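Side-chain contacts in iota-carrageenase (Alteromonas sp., PDB 1H80), which hydrolyses the beta-1,4 linkages of iota-carrageenan, a sulfated galactan of red algal cell walls, from within the chain and with inversion of anomeric configuration: residues 20-23 against 27-30; 47-52 against 56-61; 122-125 against 131-134; 217-222 against 256-261; 409-412 against 417-420. One frame throughout, in Å; residues are numbered along the deposited sequence.

Contact 1: residues 20-23 against 27-30. With NA (sodium ion), chain I.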
loop_
_atom_site.group_PDB
_atom_site.type_symbol
_atom_site.label_atom_id
_atom_site.label_comp_id
_atom_site.label_asym_id
_atom_site.label_seq_id
_atom_site.Cartn_x
_atom_site.Cartn_y
_atom_site.Cartn_z
ATOM N N VAL A 20 10.967 -9.043 -30.457
ATOM C CA VAL A 20 11.670 -7.779 -30.646
ATOM C C VAL A 20 12.254 -7.149 -29.390
ATOM O O VAL A 20 11.905 -7.509 -28.268
ATOM C CB VAL A 20 10.741 -6.716 -31.280
ATOM C CG1 VAL A 20 10.261 -7.181 -32.637
ATOM C CG2 VAL A 20 9.546 -6.443 -30.361
ATOM N N ASN A 21 13.164 -6.206 -29.616
ATOM C CA ASN A 21 13.797 -5.418 -28.562
ATOM C C ASN A 21 13.802 -4.002 -29.143
ATOM O O ASN A 21 14.506 -3.729 -30.122
ATOM C CB ASN A 21 15.249 -5.857 -28.298
ATOM C CG ASN A 21 15.363 -7.013 -27.306
ATOM O OD1 ASN A 21 16.453 -7.292 -26.799
ATOM N ND2 ASN A 21 14.255 -7.690 -27.033
ATOM N N TYR A 22 13.000 -3.114 -28.562
ATOM C CA TYR A 22 12.918 -1.734 -29.035
ATOM C C TYR A 22 13.426 -0.750 -27.996
ATOM O O TYR A 22 13.496 -1.063 -26.809
ATOM C CB TYR A 22 11.475 -1.347 -29.370
ATOM C CG TYR A 22 10.844 -2.072 -30.530
ATOM C CD1 TYR A 22 11.569 -2.353 -31.690
ATOM C CD2 TYR A 22 9.494 -2.419 -30.496
ATOM C CE1 TYR A 22 10.956 -2.962 -32.789
ATOM C CE2 TYR A 22 8.875 -3.020 -31.585
ATOM C CZ TYR A 22 9.609 -3.287 -32.725
ATOM O OH TYR A 22 8.986 -3.870 -33.807
ATOM N N ASP A 23 13.773 0.447 -28.458
ATOM C CA ASP A 23 14.244 1.519 -27.593
ATOM C C ASP A 23 13.196 2.624 -27.727
ATOM O O ASP A 23 12.834 3.014 -28.835
ATOM C CB ASP A 23 15.619 2.008 -28.056
ATOM C CG ASP A 23 16.170 3.125 -27.189
ATOM O OD1 ASP A 23 15.602 4.237 -27.211
ATOM O OD2 ASP A 23 17.177 2.888 -26.483
ATOM N N ASP A 27 13.471 4.120 -31.409
ATOM C CA ASP A 27 12.449 3.500 -32.234
ATOM C C ASP A 27 11.086 4.172 -32.215
ATOM O O ASP A 27 10.320 4.032 -33.167
ATOM C CB ASP A 27 12.298 2.029 -31.841
ATOM C CG ASP A 27 13.551 1.222 -32.128
ATOM O OD1 ASP A 27 14.037 1.287 -33.276
ATOM O OD2 ASP A 27 14.050 0.523 -31.220
ATOM N N PHE A 28 10.775 4.904 -31.150
ATOM C CA PHE A 28 9.469 5.542 -31.076
ATOM C C PHE A 28 9.454 7.051 -30.877
ATOM O O PHE A 28 8.400 7.650 -30.675
ATOM C CB PHE A 28 8.631 4.813 -30.028
ATOM C CG PHE A 28 8.280 3.416 -30.441
ATOM C CD1 PHE A 28 7.201 3.181 -31.286
ATOM C CD2 PHE A 28 9.087 2.342 -30.069
ATOM C CE1 PHE A 28 6.929 1.904 -31.762
ATOM C CE2 PHE A 28 8.823 1.059 -30.542
ATOM C CZ PHE A 28 7.745 0.839 -31.389
ATOM N N GLY A 29 10.631 7.658 -30.942
ATOM C CA GLY A 29 10.731 9.103 -30.843
ATOM C C GLY A 29 10.415 9.832 -29.555
ATOM O O GLY A 29 10.096 11.019 -29.594
ATOM N N ALA A 30 10.493 9.157 -28.415
ATOM C CA ALA A 30 10.239 9.851 -27.160
ATOM C C ALA A 30 11.424 10.792 -26.969
ATOM O O ALA A 30 12.479 10.599 -27.578
ATOM C CB ALA A 30 10.163 8.862 -26.010
HETATM NA NA NA I . 16.040 -0.063 -32.417
HETATM O O HOH W 1 14.985 -2.098 -32.336
HETATM O O HOH W 2 16.305 -1.383 -29.875
HETATM O O HOH W 3 15.419 -0.307 -34.769
HETATM O O HOH W 4 17.102 2.403 -33.298
#
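Phe28 brings the edge of its ring toward the face of Tyr22 in an offset edge-to-face pair, with centroids 5.3 Å apart and planes at 72°. Tyr22 CG, anti to the carbonyl carbon (chi1 -66°), swings the ring toward Phe28. The closest atoms of this compact, apolar part are Phe28 CE2 and Tyr22 CD2, at 3.5 Å, and Val20 CG2 lies over one face of the tyrosine toward its rim. Beside the rings the backbone is tied to Asp27 twice: Asp23 N donates to the anti lone pair of Asp27 OD2 at 2.8 Å, and Asp27 N returns a bond to Asp23 O at 2.9 Å. The outer side is looser and wet. Here Asp27 grips a sodium ion with both carboxylate oxygens, OD2 at 2.4 Å and OD1 at 2.6 Å, and four waters complete the ligands modelled. Two of these waters also donate to Asn21 O. OD2 thus serves a metal and an amide, which probably keeps the carboxylate ionised. Asp23 turns its own carboxylate to Asp26 N as the N-cap of helix 24-28. This short helix follows strand 20-23, which pairs in parallel with strand 56-60, while Tyr22 and Phe28 both rest against helix 39-50.

Contact 2: residues 47-52 against 56-61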
loop_
_atom_site.group_PDB
_atom_site.type_symbol
_atom_site.label_atom_id
_atom_site.label_comp_id
_atom_site.label_asym_id
_atom_site.label_seq_id
_atom_site.Cartn_x
_atom_site.Cartn_y
_atom_site.Cartn_z
ATOM N N ASN A 47 2.040 -0.850 -27.792
ATOM C CA ASN A 47 1.130 -1.443 -28.758
ATOM C C ASN A 47 1.874 -2.256 -29.812
ATOM O O ASN A 47 1.460 -3.362 -30.160
ATOM C CB ASN A 47 0.298 -0.356 -29.442
ATOM C CG ASN A 47 -0.659 0.337 -28.488
ATOM O OD1 ASN A 47 -0.890 -0.126 -27.372
ATOM N ND2 ASN A 47 -1.229 1.452 -28.933
ATOM N N ALA A 48 2.976 -1.705 -30.313
ATOM C CA ALA A 48 3.770 -2.380 -31.332
ATOM C C ALA A 48 4.324 -3.702 -30.820
ATOM O O ALA A 48 4.277 -4.717 -31.513
ATOM C CB ALA A 48 4.909 -1.483 -31.780
ATOM N N ILE A 49 4.835 -3.692 -29.597
ATOM C CA ILE A 49 5.402 -4.905 -29.024
ATOM C C ILE A 49 4.332 -5.956 -28.749
ATOM O O ILE A 49 4.526 -7.137 -29.037
ATOM C CB ILE A 49 6.168 -4.592 -27.719
ATOM C CG1 ILE A 49 7.368 -3.697 -28.036
ATOM C CG2 ILE A 49 6.610 -5.894 -27.040
ATOM C CD1 ILE A 49 8.099 -3.196 -26.816
ATOM N N SER A 50 3.193 -5.532 -28.211
ATOM C CA SER A 50 2.136 -6.479 -27.889
ATOM C C SER A 50 1.528 -7.140 -29.123
ATOM O O SER A 50 0.926 -8.208 -29.022
ATOM C CB SER A 50 1.040 -5.801 -27.068
ATOM O OG SER A 50 0.179 -6.777 -26.508
ATOM N N ARG A 51 1.680 -6.505 -30.283
ATOM C CA ARG A 51 1.157 -7.068 -31.525
ATOM C C ARG A 51 1.975 -8.279 -31.974
ATOM O O ARG A 51 1.495 -9.106 -32.751
ATOM C CB ARG A 51 1.153 -6.018 -32.641
ATOM C CG ARG A 51 0.011 -5.017 -32.551
ATOM C CD ARG A 51 -0.138 -4.243 -33.856
ATOM N NE ARG A 51 0.847 -3.175 -34.005
ATOM C CZ ARG A 51 0.706 -1.951 -33.500
ATOM N NH1 ARG A 51 -0.380 -1.637 -32.808
ATOM N NH2 ARG A 51 1.646 -1.039 -33.695
ATOM N N LYS A 52 3.209 -8.381 -31.488
ATOM C CA LYS A 52 4.075 -9.503 -31.848
ATOM C C LYS A 52 3.663 -10.743 -31.052
ATOM O O LYS A 52 3.457 -10.675 -29.840
ATOM C CB LYS A 52 5.539 -9.168 -31.542
ATOM C CG LYS A 52 6.053 -7.890 -32.194
ATOM C CD LYS A 52 6.059 -7.991 -33.709
ATOM C CE LYS A 52 6.607 -6.722 -34.340
ATOM N NZ LYS A 52 6.637 -6.806 -35.828
ATOM N N GLY A 56 8.008 -8.754 -26.630
ATOM C CA GLY A 56 9.357 -8.238 -26.658
ATOM C C GLY A 56 9.664 -7.330 -25.495
ATOM O O GLY A 56 8.862 -7.178 -24.571
ATOM N N THR A 57 10.845 -6.727 -25.554
ATOM C CA THR A 57 11.309 -5.836 -24.510
ATOM C C THR A 57 11.404 -4.412 -25.018
ATOM O O THR A 57 11.753 -4.174 -26.172
ATOM C CB THR A 57 12.701 -6.279 -23.995
ATOM O OG1 THR A 57 12.598 -7.587 -23.416
ATOM C CG2 THR A 57 13.231 -5.306 -22.945
ATOM N N LEU A 58 11.063 -3.469 -24.151
ATOM C CA LEU A 58 11.161 -2.062 -24.487
ATOM C C LEU A 58 12.139 -1.453 -23.502
ATOM O O LEU A 58 11.977 -1.590 -22.288
ATOM C CB LEU A 58 9.810 -1.362 -24.342
ATOM C CG LEU A 58 9.898 0.150 -24.566
ATOM C CD1 LEU A 58 10.279 0.431 -26.017
ATOM C CD2 LEU A 58 8.565 0.801 -24.230
ATOM N N LEU A 59 13.168 -0.796 -24.018
ATOM C CA LEU A 59 14.133 -0.155 -23.149
ATOM C C LEU A 59 13.805 1.324 -23.069
ATOM O O LEU A 59 13.610 1.966 -24.097
ATOM C CB LEU A 59 15.557 -0.306 -23.695
ATOM C CG LEU A 59 16.645 0.350 -22.835
ATOM C CD1 LEU A 59 16.760 -0.379 -21.497
ATOM C CD2 LEU A 59 17.973 0.307 -23.563
ATOM N N ILE A 60 13.703 1.842 -21.851
ATOM C CA ILE A 60 13.476 3.266 -21.646
ATOM C C ILE A 60 14.866 3.728 -21.229
ATOM O O ILE A 60 15.307 3.478 -20.107
ATOM C CB ILE A 60 12.464 3.540 -20.524
ATOM C CG1 ILE A 60 11.090 3.012 -20.938
ATOM C CG2 ILE A 60 12.389 5.037 -20.244
ATOM C CD1 ILE A 60 9.985 3.318 -19.941
ATOM N N PRO A 61 15.587 4.391 -22.142
ATOM C CA PRO A 61 16.941 4.883 -21.896
ATOM C C PRO A 61 17.025 6.092 -20.989
ATOM O O PRO A 61 16.046 6.808 -20.797
ATOM C CB PRO A 61 17.452 5.174 -23.300
ATOM C CG PRO A 61 16.234 5.712 -23.963
ATOM C CD PRO A 61 15.128 4.779 -23.489
#
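Ile49 carries the packing of helix 39-50 against strand 56-60, at the end of the parallel beta-helix that forms the body of this enzyme. The apolar contact is made by the longer branch of Ile49: CD1 reaches Leu58 CB at 3.5 Å, and the two side chains cross at about a right angle. CG1 stands anti to the carbonyl carbon (chi1 -64°) and the branch is then extended (chi2 173°), which carries CD1 along the strand beyond Gly56 to the beginning of the Leu58 side chain.

Contacts between side chain and backbone make up the rest. CD1 also comes within 3.8 Å of Thr57 O, while CG2, the shorter branch, presses on the main chain of Gly56. No hydrogen bond crosses between the segments; the strand's backbone groups bond to its neighbours on the two flanks, Thr57 to Val20 and Tyr22, Gly56 and Leu58 to His77. Strand 56-60 is therefore held between strands 20-23 and 76-80, and Ile49 also touches Tyr22 and Val76 on those two strands. Closest of all is the methyl against the glycine: Ile49 CG2 lies 3.2 Å from Gly56 N, where a side chain at Gly56 would point toward the helix.

Contact 3: residues 122-125 against 131-134. With NA (sodium ion), chain H.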
loop_
_atom_site.group_PDB
_atom_site.type_symbol
_atom_site.label_atom_id
_atom_site.label_comp_id
_atom_site.label_asym_id
_atom_site.label_seq_id
_atom_site.Cartn_x
_atom_site.Cartn_y
_atom_site.Cartn_z
ATOM N N VAL A 122 10.928 7.693 -9.898
ATOM C CA VAL A 122 9.609 8.165 -10.305
ATOM C C VAL A 122 9.514 9.389 -9.406
ATOM O O VAL A 122 9.538 9.265 -8.182
ATOM C CB VAL A 122 8.488 7.177 -9.957
ATOM C CG1 VAL A 122 7.135 7.849 -10.143
ATOM C CG2 VAL A 122 8.586 5.956 -10.853
ATOM N N ASP A 123 9.423 10.569 -10.009
ATOM C CA ASP A 123 9.410 11.810 -9.243
ATOM C C ASP A 123 8.089 12.578 -9.281
ATOM O O ASP A 123 7.639 13.008 -10.344
ATOM C CB ASP A 123 10.551 12.693 -9.759
ATOM C CG ASP A 123 10.812 13.901 -8.888
ATOM O OD1 ASP A 123 10.269 13.974 -7.768
ATOM O OD2 ASP A 123 11.587 14.778 -9.331
ATOM N N PHE A 124 7.477 12.745 -8.110
ATOM C CA PHE A 124 6.217 13.479 -7.987
ATOM C C PHE A 124 6.454 14.834 -7.325
ATOM O O PHE A 124 5.517 15.616 -7.166
ATOM C CB PHE A 124 5.206 12.728 -7.108
ATOM C CG PHE A 124 4.640 11.480 -7.723
ATOM C CD1 PHE A 124 4.847 11.174 -9.063
ATOM C CD2 PHE A 124 3.858 10.622 -6.952
ATOM C CE1 PHE A 124 4.279 10.035 -9.626
ATOM C CE2 PHE A 124 3.287 9.480 -7.506
ATOM C CZ PHE A 124 3.498 9.186 -8.845
ATOM N N LYS A 125 7.696 15.106 -6.940
ATOM C CA LYS A 125 8.025 16.352 -6.246
ATOM C C LYS A 125 7.625 17.660 -6.921
ATOM O O LYS A 125 7.261 18.617 -6.237
ATOM C CB LYS A 125 9.520 16.392 -5.909
ATOM C CG LYS A 125 9.963 15.279 -4.965
ATOM C CD LYS A 125 11.342 15.544 -4.366
ATOM C CE LYS A 125 12.419 15.701 -5.431
ATOM N NZ LYS A 125 12.573 14.482 -6.271
ATOM N N ASN A 131 -3.592 13.784 -7.048
ATOM C CA ASN A 131 -4.259 12.492 -7.197
ATOM C C ASN A 131 -3.451 11.609 -8.134
ATOM O O ASN A 131 -3.819 11.422 -9.294
ATOM C CB ASN A 131 -5.660 12.704 -7.755
ATOM C CG ASN A 131 -6.466 13.665 -6.915
ATOM O OD1 ASN A 131 -6.596 13.477 -5.707
ATOM N ND2 ASN A 131 -7.007 14.704 -7.543
ATOM N N LEU A 132 -2.359 11.058 -7.616
ATOM C CA LEU A 132 -1.466 10.231 -8.416
ATOM C C LEU A 132 -1.087 8.878 -7.836
ATOM O O LEU A 132 -0.775 8.759 -6.657
ATOM C CB LEU A 132 -0.166 10.991 -8.673
ATOM C CG LEU A 132 -0.173 12.250 -9.534
ATOM C CD1 LEU A 132 1.155 12.977 -9.379
ATOM C CD2 LEU A 132 -0.415 11.865 -10.985
ATOM N N ALA A 133 -1.107 7.865 -8.694
ATOM C CA ALA A 133 -0.687 6.520 -8.328
ATOM C C ALA A 133 0.300 6.161 -9.434
ATOM O O ALA A 133 0.192 6.670 -10.551
ATOM C CB ALA A 133 -1.864 5.560 -8.337
ATOM N N VAL A 134 1.277 5.315 -9.131
ATOM C CA VAL A 134 2.247 4.928 -10.145
ATOM C C VAL A 134 1.663 3.817 -11.015
ATOM O O VAL A 134 1.686 3.899 -12.244
ATOM C CB VAL A 134 3.560 4.452 -9.498
ATOM C CG1 VAL A 134 4.558 4.053 -10.569
ATOM C CG2 VAL A 134 4.136 5.565 -8.634
HETATM NA NA NA H . -0.241 8.752 -4.471
HETATM O O HOH W 5 2.019 7.872 -4.322
#
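Leu132 sets CD1 over the ring of Phe124, 4.1 Å from the centroid and 9° off the ring normal, a CH-pi contact centred on the face. With CG anti to the carbonyl carbon (chi1 -66°) and chi2 extended (167°), CD1 reaches the ring. Its CB meets the same ring near the far rim, 3.9 Å from Phe124 CE2, so the leucine lies along the ring while the two side chains run past each other in opposite directions. Val134 closes in obliquely, its CG2 3.7 Å from Phe124 CZ, and the same methyl touches Val122 CG1 at 4.1 Å. No hydrogen bond joins the segments; the contact is apolar throughout.

Polar groups around this first shell hold the backbones in place. Phe124 sits inside an Asx turn, in which Asp123 OD1 accepts from Lys125 N. Lys125 NZ reaches OD1 from the opposite face of the carboxylate, forming a salt bridge at 2.8 Å, and also pairs with Asp151. On the other segment Leu132 O binds a sodium ion at 2.2 Å, a site completed by Thr155, Ile156, Phe157 and a water that lies in the plane of the Phe124 ring at its edge. Replacing Phe124 by an alanine would probably take away the face under Leu132 CD1, leave Val134 CG2 with Val122 as its remaining partner in the contact, and open a gap beside the sodium site.

The contact lies inside the beta-helix, between strand 120-123 and the beginning of strand 132-141. Strand 97-102 contributes Leu99, strand 85-88 Pro88, and strand 143-151 Phe148 and Ile150 to the same interior.

Contact 4: residues 217-222 against 256-261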
loop_
_atom_site.group_PDB
_atom_site.type_symbol
_atom_site.label_atom_id
_atom_site.label_comp_id
_atom_site.label_asym_id
_atom_site.label_seq_id
_atom_site.Cartn_x
_atom_site.Cartn_y
_atom_site.Cartn_z
ATOM N N MET A 217 -2.761 -3.935 3.463
ATOM C CA MET A 217 -3.744 -4.914 3.039
ATOM C C MET A 217 -5.077 -4.523 3.641
ATOM O O MET A 217 -5.626 -5.200 4.510
ATOM C CB MET A 217 -3.295 -6.306 3.461
ATOM C CG MET A 217 -2.044 -6.721 2.689
ATOM S SD MET A 217 -1.283 -8.231 3.236
ATOM C CE MET A 217 -0.379 -7.623 4.685
ATOM N N GLU A 218 -5.566 -3.386 3.160
ATOM C CA GLU A 218 -6.832 -2.812 3.588
ATOM C C GLU A 218 -7.766 -2.954 2.395
ATOM O O GLU A 218 -7.788 -2.120 1.487
ATOM C CB GLU A 218 -6.617 -1.344 3.972
ATOM C CG GLU A 218 -7.866 -0.603 4.406
ATOM C CD GLU A 218 -7.545 0.642 5.216
ATOM O OE1 GLU A 218 -6.552 1.329 4.891
ATOM O OE2 GLU A 218 -8.293 0.937 6.174
ATOM N N THR A 219 -8.522 -4.044 2.407
ATOM C CA THR A 219 -9.441 -4.385 1.329
ATOM C C THR A 219 -10.790 -3.692 1.471
ATOM O O THR A 219 -11.762 -4.307 1.908
ATOM C CB THR A 219 -9.631 -5.906 1.305
ATOM O OG1 THR A 219 -10.091 -6.350 2.589
ATOM C CG2 THR A 219 -8.304 -6.589 1.020
ATOM N N ASP A 220 -10.859 -2.423 1.073
ATOM C CA ASP A 220 -12.101 -1.667 1.226
ATOM C C ASP A 220 -12.710 -1.007 -0.007
ATOM O O ASP A 220 -13.474 -0.047 0.123
ATOM C CB ASP A 220 -11.922 -0.603 2.316
ATOM C CG ASP A 220 -10.858 0.426 1.968
ATOM O OD1 ASP A 220 -10.345 0.405 0.830
ATOM O OD2 ASP A 220 -10.538 1.266 2.838
ATOM N N ASN A 221 -12.394 -1.508 -1.195
ATOM C CA ASN A 221 -12.959 -0.940 -2.417
ATOM C C ASN A 221 -14.458 -1.242 -2.442
ATOM O O ASN A 221 -14.863 -2.400 -2.347
ATOM C CB ASN A 221 -12.291 -1.560 -3.647
ATOM C CG ASN A 221 -12.715 -0.891 -4.939
ATOM O OD1 ASN A 221 -13.901 -0.660 -5.170
ATOM N ND2 ASN A 221 -11.746 -0.585 -5.794
ATOM N N LEU A 222 -15.274 -0.199 -2.578
ATOM C CA LEU A 222 -16.729 -0.342 -2.601
ATOM C C LEU A 222 -17.229 -1.361 -3.621
ATOM O O LEU A 222 -18.209 -2.065 -3.372
ATOM C CB LEU A 222 -17.384 1.015 -2.874
ATOM N N MET A 256 -14.552 -7.378 3.755
ATOM C CA MET A 256 -14.114 -8.508 2.943
ATOM C C MET A 256 -13.534 -9.726 3.648
ATOM O O MET A 256 -12.761 -9.611 4.595
ATOM C CB MET A 256 -13.107 -8.003 1.906
ATOM C CG MET A 256 -12.480 -9.069 1.014
ATOM S SD MET A 256 -13.662 -9.955 -0.021
ATOM C CE MET A 256 -14.551 -8.577 -0.721
ATOM N N LYS A 257 -13.918 -10.900 3.160
ATOM C CA LYS A 257 -13.407 -12.153 3.689
ATOM C C LYS A 257 -12.197 -12.518 2.833
ATOM O O LYS A 257 -12.339 -12.948 1.686
ATOM C CB LYS A 257 -14.459 -13.256 3.587
ATOM C CG LYS A 257 -13.940 -14.613 4.024
ATOM C CD LYS A 257 -15.039 -15.659 4.025
ATOM C CE LYS A 257 -14.509 -17.003 4.488
ATOM N NZ LYS A 257 -15.593 -18.017 4.604
ATOM N N ASN A 258 -11.008 -12.330 3.392
ATOM C CA ASN A 258 -9.768 -12.618 2.684
ATOM C C ASN A 258 -9.202 -13.974 3.070
ATOM O O ASN A 258 -9.674 -14.612 4.011
ATOM C CB ASN A 258 -8.741 -11.529 2.990
ATOM C CG ASN A 258 -9.200 -10.158 2.545
ATOM O OD1 ASN A 258 -9.180 -9.837 1.358
ATOM N ND2 ASN A 258 -9.635 -9.344 3.500
ATOM N N GLY A 259 -8.176 -14.397 2.334
ATOM C CA GLY A 259 -7.544 -15.674 2.583
ATOM C C GLY A 259 -6.267 -15.621 3.399
ATOM O O GLY A 259 -6.111 -14.784 4.293
ATOM N N ASP A 260 -5.343 -16.520 3.075
ATOM C CA ASP A 260 -4.085 -16.626 3.796
ATOM C C ASP A 260 -3.015 -15.645 3.352
ATOM O O ASP A 260 -2.913 -15.297 2.172
ATOM C CB ASP A 260 -3.529 -18.047 3.685
ATOM C CG ASP A 260 -4.536 -19.106 4.094
ATOM O OD1 ASP A 260 -5.489 -18.777 4.832
ATOM O OD2 ASP A 260 -4.368 -20.274 3.680
ATOM N N VAL A 261 -2.211 -15.213 4.318
ATOM C CA VAL A 261 -1.122 -14.284 4.066
ATOM C C VAL A 261 0.056 -14.663 4.943
ATOM O O VAL A 261 -0.109 -14.942 6.128
ATOM C CB VAL A 261 -1.514 -12.822 4.419
ATOM C CG1 VAL A 261 -0.337 -11.884 4.144
ATOM C CG2 VAL A 261 -2.732 -12.395 3.619
#
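Within the beta-helix, the end of strand 216-218 meets the loop that leads from strand 250-252 into strand 261-269, and a buried polar pair joins them. Asn258 ND2 donates to Thr219 OG1 at 3.2 Å with an angle of 164° at the hydrogen, the hydroxyl lying close to the amide plane. Thr219, at the centre of an inverse gamma turn, holds OG1 between its backbone N and carbonyl carbon (chi1 56°), and its CG2 comes within 3.4 Å of Asn258 OD1. On another side of the hydroxyl Met256 CB packs 3.5 Å from Thr219 OG1, the two side chains crossing at about a right angle. Further along, Met217 and Val261 meet tip to tip, SD 3.9 Å from CG1. The amide of Asn258 has outside partners at both ends: OD1 accepts from Ile232 N, and ND2 also donates to Ser347 O. An alanine in place of Asn258 would probably leave Ile232 N and Ser347 O without these mates and deprive Thr219 OG1 of its donor. A single buried amide thus satisfies polar groups from three parts of the chain and joins the turn at Thr219 to the start of strand 231-243 and the loop before strand 351-359.

Contact 5: residues 409-412 against 417-420. With CA (calcium ion), chain E.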
loop_
_atom_site.group_PDB
_atom_site.type_symbol
_atom_site.label_atom_id
_atom_site.label_comp_id
_atom_site.label_asym_id
_atom_site.label_seq_id
_atom_site.Cartn_x
_atom_site.Cartn_y
_atom_site.Cartn_z
ATOM N N ASP A 409 -2.706 -4.863 17.555
ATOM C CA ASP A 409 -3.723 -5.806 17.112
ATOM C C ASP A 409 -5.027 -5.442 17.795
ATOM O O ASP A 409 -5.217 -5.744 18.974
ATOM C CB ASP A 409 -3.335 -7.232 17.494
ATOM C CG ASP A 409 -4.318 -8.265 16.968
ATOM O OD1 ASP A 409 -5.513 -7.931 16.824
ATOM O OD2 ASP A 409 -3.900 -9.415 16.711
ATOM N N THR A 410 -5.924 -4.796 17.060
ATOM C CA THR A 410 -7.202 -4.397 17.627
ATOM C C THR A 410 -8.350 -5.299 17.186
ATOM O O THR A 410 -9.502 -4.871 17.154
ATOM C CB THR A 410 -7.541 -2.930 17.275
ATOM O OG1 THR A 410 -7.536 -2.758 15.853
ATOM C CG2 THR A 410 -6.519 -1.983 17.900
ATOM N N THR A 411 -8.037 -6.543 16.837
ATOM C CA THR A 411 -9.078 -7.487 16.443
ATOM C C THR A 411 -9.716 -7.988 17.737
ATOM O O THR A 411 -9.026 -8.199 18.733
ATOM C CB THR A 411 -8.511 -8.686 15.654
ATOM O OG1 THR A 411 -7.570 -9.398 16.463
ATOM C CG2 THR A 411 -7.826 -8.207 14.379
ATOM N N PRO A 412 -11.042 -8.178 17.739
ATOM C CA PRO A 412 -11.767 -8.649 18.925
ATOM C C PRO A 412 -11.482 -10.101 19.310
ATOM O O PRO A 412 -12.125 -11.022 18.803
ATOM C CB PRO A 412 -13.223 -8.431 18.535
ATOM C CG PRO A 412 -13.204 -8.728 17.064
ATOM C CD PRO A 412 -11.964 -7.991 16.603
ATOM N N TYR A 417 -16.697 -13.250 15.401
ATOM C CA TYR A 417 -16.224 -12.541 14.223
ATOM C C TYR A 417 -14.858 -11.970 14.559
ATOM O O TYR A 417 -14.744 -10.842 15.041
ATOM C CB TYR A 417 -17.169 -11.399 13.857
ATOM C CG TYR A 417 -18.611 -11.811 13.687
ATOM C CD1 TYR A 417 -19.453 -11.940 14.791
ATOM C CD2 TYR A 417 -19.137 -12.072 12.423
ATOM C CE1 TYR A 417 -20.784 -12.317 14.640
ATOM C CE2 TYR A 417 -20.466 -12.451 12.260
ATOM C CZ TYR A 417 -21.283 -12.571 13.372
ATOM O OH TYR A 417 -22.599 -12.946 13.217
ATOM N N ASP A 418 -13.824 -12.759 14.311
ATOM C CA ASP A 418 -12.463 -12.340 14.596
ATOM C C ASP A 418 -11.497 -13.160 13.763
ATOM O O ASP A 418 -11.810 -14.273 13.344
ATOM C CB ASP A 418 -12.159 -12.544 16.087
ATOM C CG ASP A 418 -10.730 -12.178 16.452
ATOM O OD1 ASP A 418 -10.325 -11.030 16.181
ATOM O OD2 ASP A 418 -10.016 -13.033 17.020
ATOM N N TYR A 419 -10.330 -12.593 13.498
ATOM C CA TYR A 419 -9.314 -13.311 12.755
ATOM C C TYR A 419 -8.025 -13.082 13.520
ATOM O O TYR A 419 -7.932 -12.146 14.320
ATOM C CB TYR A 419 -9.207 -12.808 11.307
ATOM C CG TYR A 419 -8.669 -11.406 11.136
ATOM C CD1 TYR A 419 -9.496 -10.291 11.278
ATOM C CD2 TYR A 419 -7.327 -11.196 10.820
ATOM C CE1 TYR A 419 -8.993 -8.995 11.107
ATOM C CE2 TYR A 419 -6.818 -9.918 10.649
ATOM C CZ TYR A 419 -7.652 -8.822 10.793
ATOM O OH TYR A 419 -7.139 -7.555 10.636
ATOM N N ASP A 420 -7.039 -13.938 13.300
ATOM C CA ASP A 420 -5.787 -13.799 14.018
ATOM C C ASP A 420 -4.569 -13.611 13.141
ATOM O O ASP A 420 -4.381 -14.304 12.144
ATOM C CB ASP A 420 -5.550 -15.008 14.921
ATOM C CG ASP A 420 -6.666 -15.219 15.923
ATOM O OD1 ASP A 420 -7.109 -14.230 16.548
ATOM O OD2 ASP A 420 -7.088 -16.381 16.091
HETATM CA CA CA E . -7.755 -11.860 16.724
HETATM O O HOH W 6 -5.241 -11.698 16.548
#
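Neither segment forms regular helix or strand; the chain turns back on itself so that Pro412 and Asp418 face each other with CA atoms 5.7 Å apart, and an Asx turn at Asp409 shapes the first arm. Thr411 and Asp418 meet across a calcium ion. Asp418 clasps it with both carboxylate oxygens, OD2 at 2.6 Å and OD1 at 2.8 Å. Thr411 OG1, placed at the ion by a chi1 of 61°, binds at 2.5 Å, and Tyr419 O, Asp420 OD1 and a water supply the other ligands. Asp409 works from the second shell: its OD1 receives both Thr411 N and, on its syn lone pair, the hydroxyl OG1 at 2.6 Å, while OD2 accepts from the metal-bound water. The threonine methyl packs instead on an aromatic face: CG2 lies over the Tyr419 ring, 3.9 Å from the centroid and 27° off the normal, in a CH-pi contact, and the tyrosine hydroxyl is fixed by Asp278 O. The carboxylates gathered here probably depend on the cation to offset their repulsion. Such a cluster of acidic side chains, hydroxyl, carbonyl and water is a typical calcium site, here pinning the loop between strands 407-409 and 421-429.

How the contacts relate
Contacts 2, 3 and 4 are buried, contact 5 is partly so, and contact 1 lies at the surface. Contacts 1 and 2 touch and share the same end of the beta-helix: strands 20-23 and 56-60 are neighbours, and Tyr22 packs on Ile49. Contact 3 lies farther along the solenoid, about 23 Å from contact 2 between centres; both are apolar, with no hydrogen bond across. Contact 4 adds a buried amide to its packing. Contacts 1 and 5, about 51 Å apart between centres, both use aspartate to bind a metal, but sodium in contact 1 has mostly water ligands, whereas calcium in contact 5 has mostly protein ligands.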